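Local coordinates for LPXTG cell wall anchor domain-containing protein (PDB 7CBS) that serves as the basal pilin of the sortase-assembled SpaCBA pilus, probably helping to anchor the fibre to the bacterial cell wall, at residues A[67-73]-A[134-140]; A[76-80]-A[91-95]. All blocks are in the same frame, centred on the assembly; numbering follows the deposited sequence.

Interaction 1 pairs two strands of the central sheet, and interaction 2 packs two helices beside it. Strand 67-72 runs almost directly into helix 74-84, and both helices lie in the chain between the two strands, nested in the loop that interaction 1 closes. The two centres lie about 14 Å apart, yet the contacts touch. CG2 of V73 meets CD1 of L95 at 3.6 Å, and CG2 of V134 meets CD2 of F77 at 3.6 Å. One apolar layer thus joins the end of the strand pair to the helices. The magnesium ion, bound by T28 and D123, is about 10 Å from the side chain of Y135. Interaction 1 does not contribute to that site.

Interaction 1. Residues A[67-73]-A[134-140]; sequences TFTVYDV and VYLFKET
T69 and K138 form a hydrogen-bonded antiparallel pair. T69 N reaches K138 O at 2.8 Å, and K138 N returns a bond to T69 O at 3.0 Å. Y71 and L136 repeat this two-way exchange of hydrogen bonds. V73 N to V134 O and T140 N to T67 O extend the ladder at its two ends. These bonds serve alternate residues; the backbones of F68, V70 and D72 bond outward to V111, to I108 and A109, and to S106. T69 and T140 add a hydroxyl bond, OG1 to OG1 at 2.8 Å. The T69 hydroxyl is also bonded to Q110 of the next strand. D72 and Y135 find their main polar partners outside the pair: D72 OD1 bonds T74, and Y135 OH bonds the carbonyl of P125.

Side chains pack on both faces of the pair. CG2 of V70, anti to the backbone N, sits over one face of the F137 ring. CB of E139 lies over a face of F68, 4.2 Å from the ring centroid of F68, in a CH-pi contact. On the opposite face of the sheet, CD of K138 approaches CE1 of Y71 at 3.6 Å. Strand 107-112 continues the sheet beyond 67-72. The arrangement is a regular antiparallel beta ladder inside the sheet of the pilin D1 N-terminal domain.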
loop_
_atom_site.group_PDB
_atom_site.type_symbol
_atom_site.label_atom_id
_atom_site.label_comp_id
_atom_site.label_asym_id
_atom_site.label_seq_id
_atom_site.Cartn_x
_atom_site.Cartn_y
_atom_site.Cartn_z
ATOM N N THR A 67 9.702 17.168 -8.440
ATOM C CA THR A 67 8.874 17.225 -7.206
ATOM C C THR A 67 7.390 17.243 -7.584
ATOM O O THR A 67 6.932 18.250 -8.168
ATOM C CB THR A 67 9.218 18.449 -6.346
ATOM O OG1 THR A 67 10.627 18.469 -6.117
ATOM C CG2 THR A 67 8.499 18.453 -5.014
ATOM N N PHE A 68 6.677 16.159 -7.264
ATOM C CA PHE A 68 5.199 16.063 -7.309
ATOM C C PHE A 68 4.659 16.233 -5.887
ATOM O O PHE A 68 5.235 15.649 -4.951
ATOM C CB PHE A 68 4.759 14.743 -7.949
ATOM C CG PHE A 68 4.877 14.724 -9.453
ATOM C CD1 PHE A 68 6.079 14.406 -10.067
ATOM C CD2 PHE A 68 3.792 15.048 -10.255
ATOM C CE1 PHE A 68 6.189 14.401 -11.450
ATOM C CE2 PHE A 68 3.903 15.031 -11.637
ATOM C CZ PHE A 68 5.098 14.702 -12.232
ATOM N N THR A 69 3.592 17.027 -5.750
ATOM C CA THR A 69 2.870 17.320 -4.486
ATOM C C THR A 69 1.444 16.779 -4.626
ATOM O O THR A 69 0.825 17.033 -5.679
ATOM C CB THR A 69 2.908 18.825 -4.184
ATOM O OG1 THR A 69 4.270 19.255 -4.235
ATOM C CG2 THR A 69 2.309 19.192 -2.841
ATOM N N VAL A 70 0.955 16.060 -3.610
ATOM C CA VAL A 70 -0.413 15.457 -3.579
ATOM C C VAL A 70 -1.255 16.231 -2.557
ATOM O O VAL A 70 -0.767 16.450 -1.431
ATOM C CB VAL A 70 -0.380 13.941 -3.288
ATOM C CG1 VAL A 70 0.291 13.605 -1.959
ATOM C CG2 VAL A 70 -1.771 13.324 -3.352
ATOM N N TYR A 71 -2.457 16.658 -2.961
ATOM C CA TYR A 71 -3.428 17.427 -2.138
ATOM C C TYR A 71 -4.729 16.634 -2.006
ATOM O O TYR A 71 -5.125 15.980 -2.982
ATOM C CB TYR A 71 -3.745 18.783 -2.775
ATOM C CG TYR A 71 -2.553 19.643 -3.102
ATOM C CD1 TYR A 71 -1.840 19.458 -4.275
ATOM C CD2 TYR A 71 -2.151 20.659 -2.252
ATOM C CE1 TYR A 71 -0.743 20.248 -4.584
ATOM C CE2 TYR A 71 -1.068 21.467 -2.554
ATOM C CZ TYR A 71 -0.356 21.258 -3.723
ATOM O OH TYR A 71 0.720 22.041 -4.025
ATOM N N ASP A 72 -5.368 16.716 -0.837
ATOM C CA ASP A 72 -6.743 16.211 -0.571
ATOM C C ASP A 72 -7.742 17.236 -1.112
ATOM O O ASP A 72 -7.772 18.351 -0.563
ATOM C CB ASP A 72 -6.938 15.932 0.923
ATOM C CG ASP A 72 -8.370 15.617 1.330
ATOM O OD1 ASP A 72 -9.126 15.078 0.489
ATOM O OD2 ASP A 72 -8.724 15.918 2.493
ATOM N N VAL A 73 -8.515 16.880 -2.146
ATOM C CA VAL A 73 -9.545 17.771 -2.770
ATOM C C VAL A 73 -10.940 17.147 -2.614
ATOM O O VAL A 73 -11.849 17.553 -3.364
ATOM C CB VAL A 73 -9.219 18.061 -4.253
ATOM C CG1 VAL A 73 -7.823 18.637 -4.420
ATOM C CG2 VAL A 73 -9.393 16.836 -5.149
ATOM N N VAL A 134 -10.420 11.896 -2.822
ATOM C CA VAL A 134 -10.031 12.439 -4.156
ATOM C C VAL A 134 -8.765 13.272 -3.964
ATOM O O VAL A 134 -8.753 14.117 -3.044
ATOM C CB VAL A 134 -11.159 13.263 -4.805
ATOM C CG1 VAL A 134 -10.760 13.780 -6.184
ATOM C CG2 VAL A 134 -12.456 12.466 -4.894
ATOM N N TYR A 135 -7.744 13.015 -4.788
ATOM C CA TYR A 135 -6.380 13.590 -4.660
ATOM C C TYR A 135 -6.021 14.333 -5.950
ATOM O O TYR A 135 -6.363 13.837 -7.044
ATOM C CB TYR A 135 -5.382 12.484 -4.307
ATOM C CG TYR A 135 -5.665 11.818 -2.984
ATOM C CD1 TYR A 135 -5.393 12.465 -1.790
ATOM C CD2 TYR A 135 -6.232 10.556 -2.919
ATOM C CE1 TYR A 135 -5.687 11.885 -0.566
ATOM C CE2 TYR A 135 -6.524 9.956 -1.706
ATOM C CZ TYR A 135 -6.247 10.621 -0.526
ATOM O OH TYR A 135 -6.516 10.041 0.677
ATOM N N LEU A 136 -5.399 15.508 -5.801
ATOM C CA LEU A 136 -4.811 16.327 -6.894
ATOM C C LEU A 136 -3.290 16.143 -6.872
ATOM O O LEU A 136 -2.691 16.347 -5.801
ATOM C CB LEU A 136 -5.189 17.796 -6.675
ATOM C CG LEU A 136 -4.429 18.813 -7.524
ATOM C CD1 LEU A 136 -4.678 18.574 -9.003
ATOM C CD2 LEU A 136 -4.814 20.228 -7.127
ATOM N N PHE A 137 -2.696 15.782 -8.013
ATOM C CA PHE A 137 -1.242 15.521 -8.174
ATOM C C PHE A 137 -0.641 16.580 -9.106
ATOM O O PHE A 137 -0.901 16.513 -10.321
ATOM C CB PHE A 137 -1.017 14.102 -8.705
ATOM C CG PHE A 137 -1.308 13.007 -7.710
ATOM C CD1 PHE A 137 -0.368 12.648 -6.758
ATOM C CD2 PHE A 137 -2.515 12.329 -7.728
ATOM C CE1 PHE A 137 -0.632 11.637 -5.845
ATOM C CE2 PHE A 137 -2.781 11.323 -6.810
ATOM C CZ PHE A 137 -1.840 10.979 -5.870
ATOM N N LYS A 138 0.135 17.516 -8.549
ATOM C CA LYS A 138 0.786 18.635 -9.283
ATOM C C LYS A 138 2.307 18.450 -9.276
ATOM O O LYS A 138 2.835 17.957 -8.263
ATOM C CB LYS A 138 0.456 19.986 -8.640
ATOM C CG LYS A 138 -1.023 20.316 -8.507
ATOM C CD LYS A 138 -1.265 21.651 -7.824
ATOM C CE LYS A 138 -0.691 22.839 -8.566
ATOM N NZ LYS A 138 -1.027 24.112 -7.881
ATOM N N GLU A 139 2.965 18.840 -10.372
ATOM C CA GLU A 139 4.437 19.022 -10.461
ATOM C C GLU A 139 4.757 20.447 -9.993
ATOM O O GLU A 139 4.406 21.392 -10.726
ATOM C CB GLU A 139 4.927 18.780 -11.892
ATOM C CG GLU A 139 6.419 19.007 -12.069
ATOM C CD GLU A 139 6.913 18.876 -13.502
ATOM O OE1 GLU A 139 6.545 17.891 -14.169
ATOM O OE2 GLU A 139 7.667 19.764 -13.949
ATOM N N THR A 140 5.383 20.588 -8.820
ATOM C CA THR A 140 5.614 21.883 -8.122
ATOM C C THR A 140 7.083 22.310 -8.229
ATOM O O THR A 140 7.383 23.441 -7.808
ATOM C CB THR A 140 5.168 21.797 -6.656
ATOM O OG1 THR A 140 5.809 20.660 -6.078
ATOM C CG2 THR A 140 3.666 21.679 -6.505
#

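Interaction 2. Residues A[76-80]-A[91-95]; sequences DFWQL and AQTTL
F77 and L95 meet in the tightly packed part of this helix pair. CD1 of L95 lies 3.7 Å from CB of F77 and reaches the edge of the F77 ring, near the ring plane. With CG anti to the backbone N (chi1 -175°), the ring end of F77 comes near the second helix. This carries CE1 of F77 to within 3.8 Å of CB of A91. CE1 of F77 also meets CG of Q92 at 3.9 Å. The small methyl of A91 lets the ring come close to the second helix. V153 and V155 of strand 152-155 also pack on F77, and V153 touches L95, so this side faces the sheet.

L80 marks the looser side. Its CD1 still touches CD2 of L95 at 3.7 Å, but T94 adds just a methyl, with CG2 of T94 at 4.0 Å from CD1 of L80. L80 and T94 are both partly exposed. No hydrogen bond links the two segments. Several polar ends bond outside the pair: D76 OD2 to Y100 OH, T94 OG1 to the carbonyl of V90, and Q92 NE2 to the carbonyl of V153. The N-to-C directions of the two short helical segments differ by 131°, and their axes approach to 9.9 Å. The contact joins two consecutive helices, 74-84 and 88-95, linked by a short turn and packed obliquely through an apolar interface beside the beta sheet of the pilin domain.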
loop_
_atom_site.group_PDB
_atom_site.type_symbol
_atom_site.label_atom_id
_atom_site.label_comp_id
_atom_site.label_asym_id
_atom_site.label_seq_id
_atom_site.Cartn_x
_atom_site.Cartn_y
_atom_site.Cartn_z
ATOM N N ASP A 76 -14.142 19.673 -1.811
ATOM C CA ASP A 76 -14.341 20.564 -2.987
ATOM C C ASP A 76 -14.837 19.728 -4.171
ATOM O O ASP A 76 -15.754 20.194 -4.874
ATOM C CB ASP A 76 -13.065 21.332 -3.348
ATOM C CG ASP A 76 -12.702 22.418 -2.348
ATOM O OD1 ASP A 76 -13.614 22.884 -1.639
ATOM O OD2 ASP A 76 -11.508 22.789 -2.281
ATOM N N PHE A 77 -14.267 18.538 -4.370
ATOM C CA PHE A 77 -14.602 17.637 -5.505
ATOM C C PHE A 77 -16.088 17.267 -5.448
ATOM O O PHE A 77 -16.773 17.483 -6.458
ATOM C CB PHE A 77 -13.722 16.383 -5.532
ATOM C CG PHE A 77 -13.973 15.511 -6.738
ATOM C CD1 PHE A 77 -13.357 15.782 -7.950
ATOM C CD2 PHE A 77 -14.867 14.451 -6.680
ATOM C CE1 PHE A 77 -13.607 15.000 -9.071
ATOM C CE2 PHE A 77 -15.118 13.671 -7.798
ATOM C CZ PHE A 77 -14.485 13.946 -8.996
ATOM N N TRP A 78 -16.567 16.734 -4.322
ATOM C CA TRP A 78 -17.964 16.233 -4.180
ATOM C C TRP A 78 -18.956 17.403 -4.152
ATOM O O TRP A 78 -20.114 17.191 -4.537
ATOM C CB TRP A 78 -18.120 15.337 -2.947
ATOM C CG TRP A 78 -17.329 14.073 -3.056
ATOM C CD1 TRP A 78 -16.409 13.594 -2.170
ATOM C CD2 TRP A 78 -17.361 13.141 -4.151
ATOM N NE1 TRP A 78 -15.881 12.418 -2.629
ATOM C CE2 TRP A 78 -16.444 12.118 -3.842
ATOM C CE3 TRP A 78 -18.081 13.066 -5.352
ATOM C CZ2 TRP A 78 -16.224 11.036 -4.693
ATOM C CZ3 TRP A 78 -17.863 11.997 -6.191
ATOM C CH2 TRP A 78 -16.941 11.001 -5.867
ATOM N N GLN A 79 -18.502 18.579 -3.711
ATOM C CA GLN A 79 -19.294 19.835 -3.697
ATOM C C GLN A 79 -19.527 20.274 -5.147
ATOM O O GLN A 79 -20.649 20.705 -5.456
ATOM C CB GLN A 79 -18.571 20.897 -2.863
ATOM N N LEU A 80 -18.509 20.141 -6.004
ATOM C CA LEU A 80 -18.545 20.520 -7.444
ATOM C C LEU A 80 -19.451 19.547 -8.206
ATOM O O LEU A 80 -20.293 20.016 -9.000
ATOM C CB LEU A 80 -17.117 20.496 -7.999
ATOM C CG LEU A 80 -16.346 21.804 -7.862
ATOM C CD1 LEU A 80 -14.887 21.602 -8.212
ATOM C CD2 LEU A 80 -16.964 22.878 -8.737
ATOM N N ALA A 91 -15.649 17.807 -13.215
ATOM C CA ALA A 91 -15.124 18.160 -11.873
ATOM C C ALA A 91 -13.630 17.818 -11.786
ATOM O O ALA A 91 -12.879 18.579 -11.134
ATOM C CB ALA A 91 -15.918 17.444 -10.806
ATOM N N GLN A 92 -13.213 16.713 -12.412
ATOM C CA GLN A 92 -11.786 16.311 -12.525
ATOM C C GLN A 92 -11.022 17.394 -13.292
ATOM O O GLN A 92 -9.913 17.743 -12.860
ATOM C CB GLN A 92 -11.644 14.959 -13.229
ATOM C CG GLN A 92 -11.917 13.771 -12.321
ATOM C CD GLN A 92 -11.652 12.468 -13.029
ATOM O OE1 GLN A 92 -12.368 12.083 -13.949
ATOM N NE2 GLN A 92 -10.608 11.772 -12.600
ATOM N N THR A 93 -11.599 17.893 -14.388
ATOM C CA THR A 93 -10.996 18.916 -15.287
ATOM C C THR A 93 -10.938 20.271 -14.573
ATOM O O THR A 93 -9.922 20.962 -14.731
ATOM C CB THR A 93 -11.772 19.015 -16.606
ATOM O OG1 THR A 93 -11.628 17.760 -17.273
ATOM C CG2 THR A 93 -11.285 20.132 -17.502
ATOM N N THR A 94 -11.989 20.636 -13.832
ATOM C CA THR A 94 -12.097 21.922 -13.088
ATOM C C THR A 94 -11.024 21.974 -11.990
ATOM O O THR A 94 -10.347 23.019 -11.880
ATOM C CB THR A 94 -13.513 22.120 -12.532
ATOM O OG1 THR A 94 -14.404 22.251 -13.641
ATOM C CG2 THR A 94 -13.637 23.339 -11.644
ATOM N N LEU A 95 -10.867 20.892 -11.221
ATOM C CA LEU A 95 -9.900 20.814 -10.091
ATOM C C LEU A 95 -8.475 20.568 -10.607
ATOM O O LEU A 95 -7.540 20.683 -9.797
ATOM C CB LEU A 95 -10.324 19.700 -9.125
ATOM C CG LEU A 95 -11.456 20.032 -8.156
ATOM C CD1 LEU A 95 -11.519 18.979 -7.067
ATOM C CD2 LEU A 95 -11.285 21.422 -7.550
#